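PDB 6JIG: GMP reductase from Trypanosoma brucei brucei, which probably catalyses the irreversible NADPH-dependent deamination of GMP to IMP, helping to balance the cell's adenine and guanine nucleotides. Local coordinates for residues E90-Q95 / S222-G227. The protein carries 1 engineered substitution. Numbering follows the deposited sequence.
Sequences EVKRAQ and SLDSRG. With 5GP (guanosine-5'-monophosphate), chain C.
K92 and D224 form a salt bridge where the two links between the TIM barrel and the CBS domain pair pass each other: helix 81-93 leads out of the barrel, and the loop after helix 209-216 leads back to strand 232-235. The lysine bends at chi2 (-50°) and runs straight from there, carrying K92 NZ to 2.8 Å from D224 OD2, which it meets from above the carboxylate plane. A long, flexible amine suits this buried place because NZ also serves D254 OD2 and the backbone O of L229; two nearby carboxylates probably favour its charged state. D224, short and two-oxygened, divides its work. Its OD2 takes K92 and, outside the segments, R228 NE, while D224 OD1 accepts R226 N at 2.9 Å in an Asx turn. That turn lies within the type I beta turn from D224 to G227, whose last residue, with phi at 79°, adopts a conformation glycine takes easily.

One residue further along the helix, R93 sets its CG anti to the backbone N (chi1 -152°) and then bends, so that its guanidinium lies edge-on to the GMP in the CBS-domain site. R93 NE points to GMP N7 at 3.1 Å and R93 NH2 to GMP O6 at the same distance, both nearly straight, a two-pronged reading of the purine that arginine is well shaped to make. NH2 is steadied further by the backbone O of S101.

Q95 reaches the second segment through a water held by its amide. OE1 is taken by R68 NE, fixing which end of the group is the donor. Beside L223 CD2, Q95 NE2 donates a hydrogen to a water 2.6 Å away. That water in turn donates to G227 O at 2.9 Å.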
ATOM      1  N   GLU A  90     -22.255  14.099  40.909  1.00 40.15           N
ATOM      2  CA  GLU A  90     -23.193  13.688  39.865  1.00 40.09           C
ATOM      3  C   GLU A  90     -23.350  12.179  39.831  1.00 39.24           C
ATOM      4  O   GLU A  90     -24.461  11.669  39.620  1.00 39.43           O
ATOM      5  CB  GLU A  90     -22.747  14.206  38.499  1.00 43.54           C
ATOM      6  CG  GLU A  90     -22.903  15.719  38.363  1.00 47.83           C
ATOM      7  CD  GLU A  90     -22.659  16.207  36.946  1.00 54.29           C
ATOM      8  OE1 GLU A  90     -23.080  15.511  35.996  1.00 54.51           O
ATOM      9  OE2 GLU A  90     -22.040  17.284  36.791  1.00 57.78           O
ATOM     10  N   VAL A  91     -22.250  11.445  40.012  1.00 38.17           N
ATOM     11  CA  VAL A  91     -22.349   9.988  40.067  1.00 35.19           C
ATOM     12  C   VAL A  91     -23.258   9.569  41.220  1.00 35.05           C
ATOM     13  O   VAL A  91     -24.112   8.690  41.076  1.00 37.40           O
ATOM     14  CB  VAL A  91     -20.956   9.352  40.196  1.00 34.56           C
ATOM     15  CG1 VAL A  91     -21.092   7.833  40.368  1.00 36.96           C
ATOM     16  CG2 VAL A  91     -20.096   9.671  38.956  1.00 36.61           C
ATOM     17  N   LYS A  92     -23.063  10.182  42.388  1.00 40.50           N
ATOM     18  CA  LYS A  92     -23.860   9.830  43.561  1.00 38.90           C
ATOM     19  C   LYS A  92     -25.324  10.184  43.370  1.00 41.75           C
ATOM     20  O   LYS A  92     -26.203   9.552  43.969  1.00 39.96           O
ATOM     21  CB  LYS A  92     -23.295  10.537  44.790  1.00 36.72           C
ATOM     22  CG  LYS A  92     -21.981   9.937  45.264  1.00 41.82           C
ATOM     23  CD  LYS A  92     -22.119   8.412  45.401  1.00 40.42           C
ATOM     24  CE  LYS A  92     -20.943   7.787  46.166  1.00 36.16           C
ATOM     25  NZ  LYS A  92     -21.201   6.303  46.302  1.00 35.95           N
ATOM     26  N   ARG A  93     -25.604  11.164  42.518  1.00 42.48           N
ATOM     27  CA  ARG A  93     -26.959  11.631  42.273  1.00 42.57           C
ATOM     28  C   ARG A  93     -27.700  10.777  41.248  1.00 46.17           C
ATOM     29  O   ARG A  93     -28.923  10.921  41.110  1.00 46.46           O
ATOM     30  CB  ARG A  93     -26.887  13.107  41.837  1.00 45.11           C
ATOM     31  CG  ARG A  93     -28.095  13.946  42.160  1.00 49.28           C
ATOM     32  CD  ARG A  93     -28.182  14.360  43.617  1.00 48.57           C
ATOM     33  NE  ARG A  93     -29.515  14.886  43.895  1.00 53.41           N
ATOM     34  CZ  ARG A  93     -29.809  15.772  44.840  1.00 50.53           C
ATOM     35  NH1 ARG A  93     -28.867  16.271  45.635  1.00 49.55           N
ATOM     36  NH2 ARG A  93     -31.059  16.165  44.980  1.00 50.21           N
ATOM     37  N   ALA A  94     -27.007   9.850  40.573  1.00 39.92           N
ATOM     38  CA  ALA A  94     -27.640   9.077  39.510  1.00 43.58           C
ATOM     39  C   ALA A  94     -28.818   8.255  40.026  1.00 44.82           C
ATOM     40  O   ALA A  94     -29.835   8.115  39.336  1.00 41.01           O
ATOM     41  CB  ALA A  94     -26.615   8.161  38.848  1.00 44.92           C
ATOM     42  N   GLN A  95     -28.685   7.676  41.217  1.00 42.35           N
ATOM     43  CA  GLN A  95     -29.760   6.916  41.838  1.00 39.82           C
ATOM     44  C   GLN A  95     -29.489   6.837  43.333  1.00 39.30           C
ATOM     45  O   GLN A  95     -28.372   7.073  43.790  1.00 35.77           O
ATOM     46  CB  GLN A  95     -29.886   5.513  41.232  1.00 42.75           C
ATOM     47  CG  GLN A  95     -28.618   4.687  41.325  1.00 42.43           C
ATOM     48  CD  GLN A  95     -28.635   3.533  40.354  1.00 44.24           C
ATOM     49  OE1 GLN A  95     -28.541   3.732  39.133  1.00 46.81           O
ATOM     50  NE2 GLN A  95     -28.793   2.323  40.876  1.00 41.92           N
ATOM     51  N   SER A 222     -23.032  -1.947  41.746  1.00 34.41           N
ATOM     52  CA  SER A 222     -22.124  -1.617  42.842  1.00 37.56           C
ATOM     53  C   SER A 222     -22.679  -0.420  43.601  1.00 38.44           C
ATOM     54  O   SER A 222     -22.679   0.700  43.081  1.00 35.52           O
ATOM     55  CB  SER A 222     -20.729  -1.309  42.309  1.00 34.52           C
ATOM     56  OG  SER A 222     -20.351  -2.261  41.336  1.00 37.31           O
ATOM     57  N   LEU A 223     -23.122  -0.644  44.841  1.00 34.59           N
ATOM     58  CA  LEU A 223     -23.845   0.350  45.629  1.00 38.41           C
ATOM     59  C   LEU A 223     -23.128   0.640  46.940  1.00 36.39           C
ATOM     60  O   LEU A 223     -22.544  -0.261  47.553  1.00 38.56           O
ATOM     61  CB  LEU A 223     -25.282  -0.147  45.940  1.00 36.12           C
ATOM     62  CG  LEU A 223     -26.134  -0.455  44.707  1.00 37.50           C
ATOM     63  CD1 LEU A 223     -27.560  -0.903  45.078  1.00 41.89           C
ATOM     64  CD2 LEU A 223     -26.169   0.776  43.787  1.00 37.99           C
ATOM     65  N   ASP A 224     -23.200   1.898  47.387  1.00 36.49           N
ATOM     66  CA  ASP A 224     -22.805   2.233  48.753  1.00 35.97           C
ATOM     67  C   ASP A 224     -23.969   1.944  49.707  1.00 38.43           C
ATOM     68  O   ASP A 224     -25.013   1.428  49.307  1.00 36.21           O
ATOM     69  CB  ASP A 224     -22.317   3.684  48.858  1.00 36.92           C
ATOM     70  CG  ASP A 224     -23.422   4.733  48.608  1.00 39.06           C
ATOM     71  OD1 ASP A 224     -24.631   4.416  48.675  1.00 39.13           O
ATOM     72  OD2 ASP A 224     -23.057   5.900  48.335  1.00 37.86           O
ATOM     73  N   SER A 225     -23.789   2.281  50.988  1.00 41.53           N
ATOM     74  CA  SER A 225     -24.780   1.907  52.000  1.00 42.15           C
ATOM     75  C   SER A 225     -26.101   2.650  51.832  1.00 41.95           C
ATOM     76  O   SER A 225     -27.114   2.225  52.401  1.00 39.52           O
ATOM     77  CB  SER A 225     -24.229   2.157  53.407  1.00 38.56           C
ATOM     78  OG  SER A 225     -23.974   3.537  53.633  1.00 41.45           O
ATOM     79  N   ARG A 226     -26.116   3.739  51.072  1.00 40.33           N
ATOM     80  CA  ARG A 226     -27.328   4.504  50.819  1.00 39.62           C
ATOM     81  C   ARG A 226     -28.022   4.093  49.524  1.00 41.42           C
ATOM     82  O   ARG A 226     -29.023   4.710  49.141  1.00 40.75           O
ATOM     83  CB  ARG A 226     -26.995   5.999  50.810  1.00 39.47           C
ATOM     84  CG  ARG A 226     -26.525   6.503  52.193  1.00 40.98           C
ATOM     85  CD  ARG A 226     -25.832   7.855  52.140  1.00 42.32           C
ATOM     86  NE  ARG A 226     -26.622   8.816  51.381  1.00 45.26           N
ATOM     87  CZ  ARG A 226     -26.317  10.101  51.246  1.00 49.70           C
ATOM     88  NH1 ARG A 226     -25.232  10.594  51.827  1.00 49.71           N
ATOM     89  NH2 ARG A 226     -27.096  10.898  50.521  1.00 48.35           N
ATOM     90  N   GLY A 227     -27.529   3.058  48.855  1.00 40.07           N
ATOM     91  CA  GLY A 227     -28.095   2.651  47.586  1.00 36.17           C
ATOM     92  C   GLY A 227     -27.661   3.497  46.410  1.00 36.46           C
ATOM     93  O   GLY A 227     -28.276   3.406  45.345  1.00 38.78           O
TER
HETATM   94  P   5GP C 602     -37.286   9.916  37.176  1.00 71.80           P
HETATM   95  O1P 5GP C 602     -38.306   8.805  37.257  1.00 64.00           O
HETATM   96  O2P 5GP C 602     -37.434  10.988  38.235  1.00 55.04           O
HETATM   97  O3P 5GP C 602     -36.842  10.338  35.788  1.00 66.18           O
HETATM   98  O5' 5GP C 602     -35.965   9.263  37.754  1.00 57.91           O
HETATM   99  C5' 5GP C 602     -35.431   9.803  38.939  1.00 49.09           C
HETATM  100  C4' 5GP C 602     -33.998   9.416  39.124  1.00 45.59           C
HETATM  101  O4' 5GP C 602     -33.254  10.634  39.430  1.00 41.27           O
HETATM  102  C3' 5GP C 602     -33.808   8.478  40.312  1.00 44.94           C
HETATM  103  O3' 5GP C 602     -32.747   7.554  40.069  1.00 40.68           O
HETATM  104  C2' 5GP C 602     -33.456   9.446  41.437  1.00 41.24           C
HETATM  105  O2' 5GP C 602     -32.762   8.888  42.531  1.00 41.83           O
HETATM  106  C1' 5GP C 602     -32.635  10.499  40.691  1.00 42.80           C
HETATM  107  N9  5GP C 602     -32.636  11.786  41.381  1.00 41.02           N
HETATM  108  C8  5GP C 602     -31.556  12.331  41.964  1.00 40.99           C
HETATM  109  N7  5GP C 602     -31.906  13.481  42.566  1.00 41.40           N
HETATM  110  C5  5GP C 602     -33.239  13.648  42.386  1.00 42.18           C
HETATM  111  C6  5GP C 602     -34.127  14.638  42.785  1.00 41.58           C
HETATM  112  O6  5GP C 602     -33.717  15.611  43.452  1.00 43.30           O
HETATM  113  N1  5GP C 602     -35.419  14.536  42.450  1.00 41.70           N
HETATM  114  C2  5GP C 602     -35.870  13.499  41.729  1.00 43.30           C
HETATM  115  N2  5GP C 602     -37.193  13.450  41.421  1.00 43.02           N
HETATM  116  N3  5GP C 602     -35.022  12.509  41.312  1.00 43.20           N
HETATM  117  C4  5GP C 602     -33.702  12.571  41.638  1.00 42.29           C
HETATM  118  O   HOH W   1     -29.617   1.864  43.273  1.00 44.72           O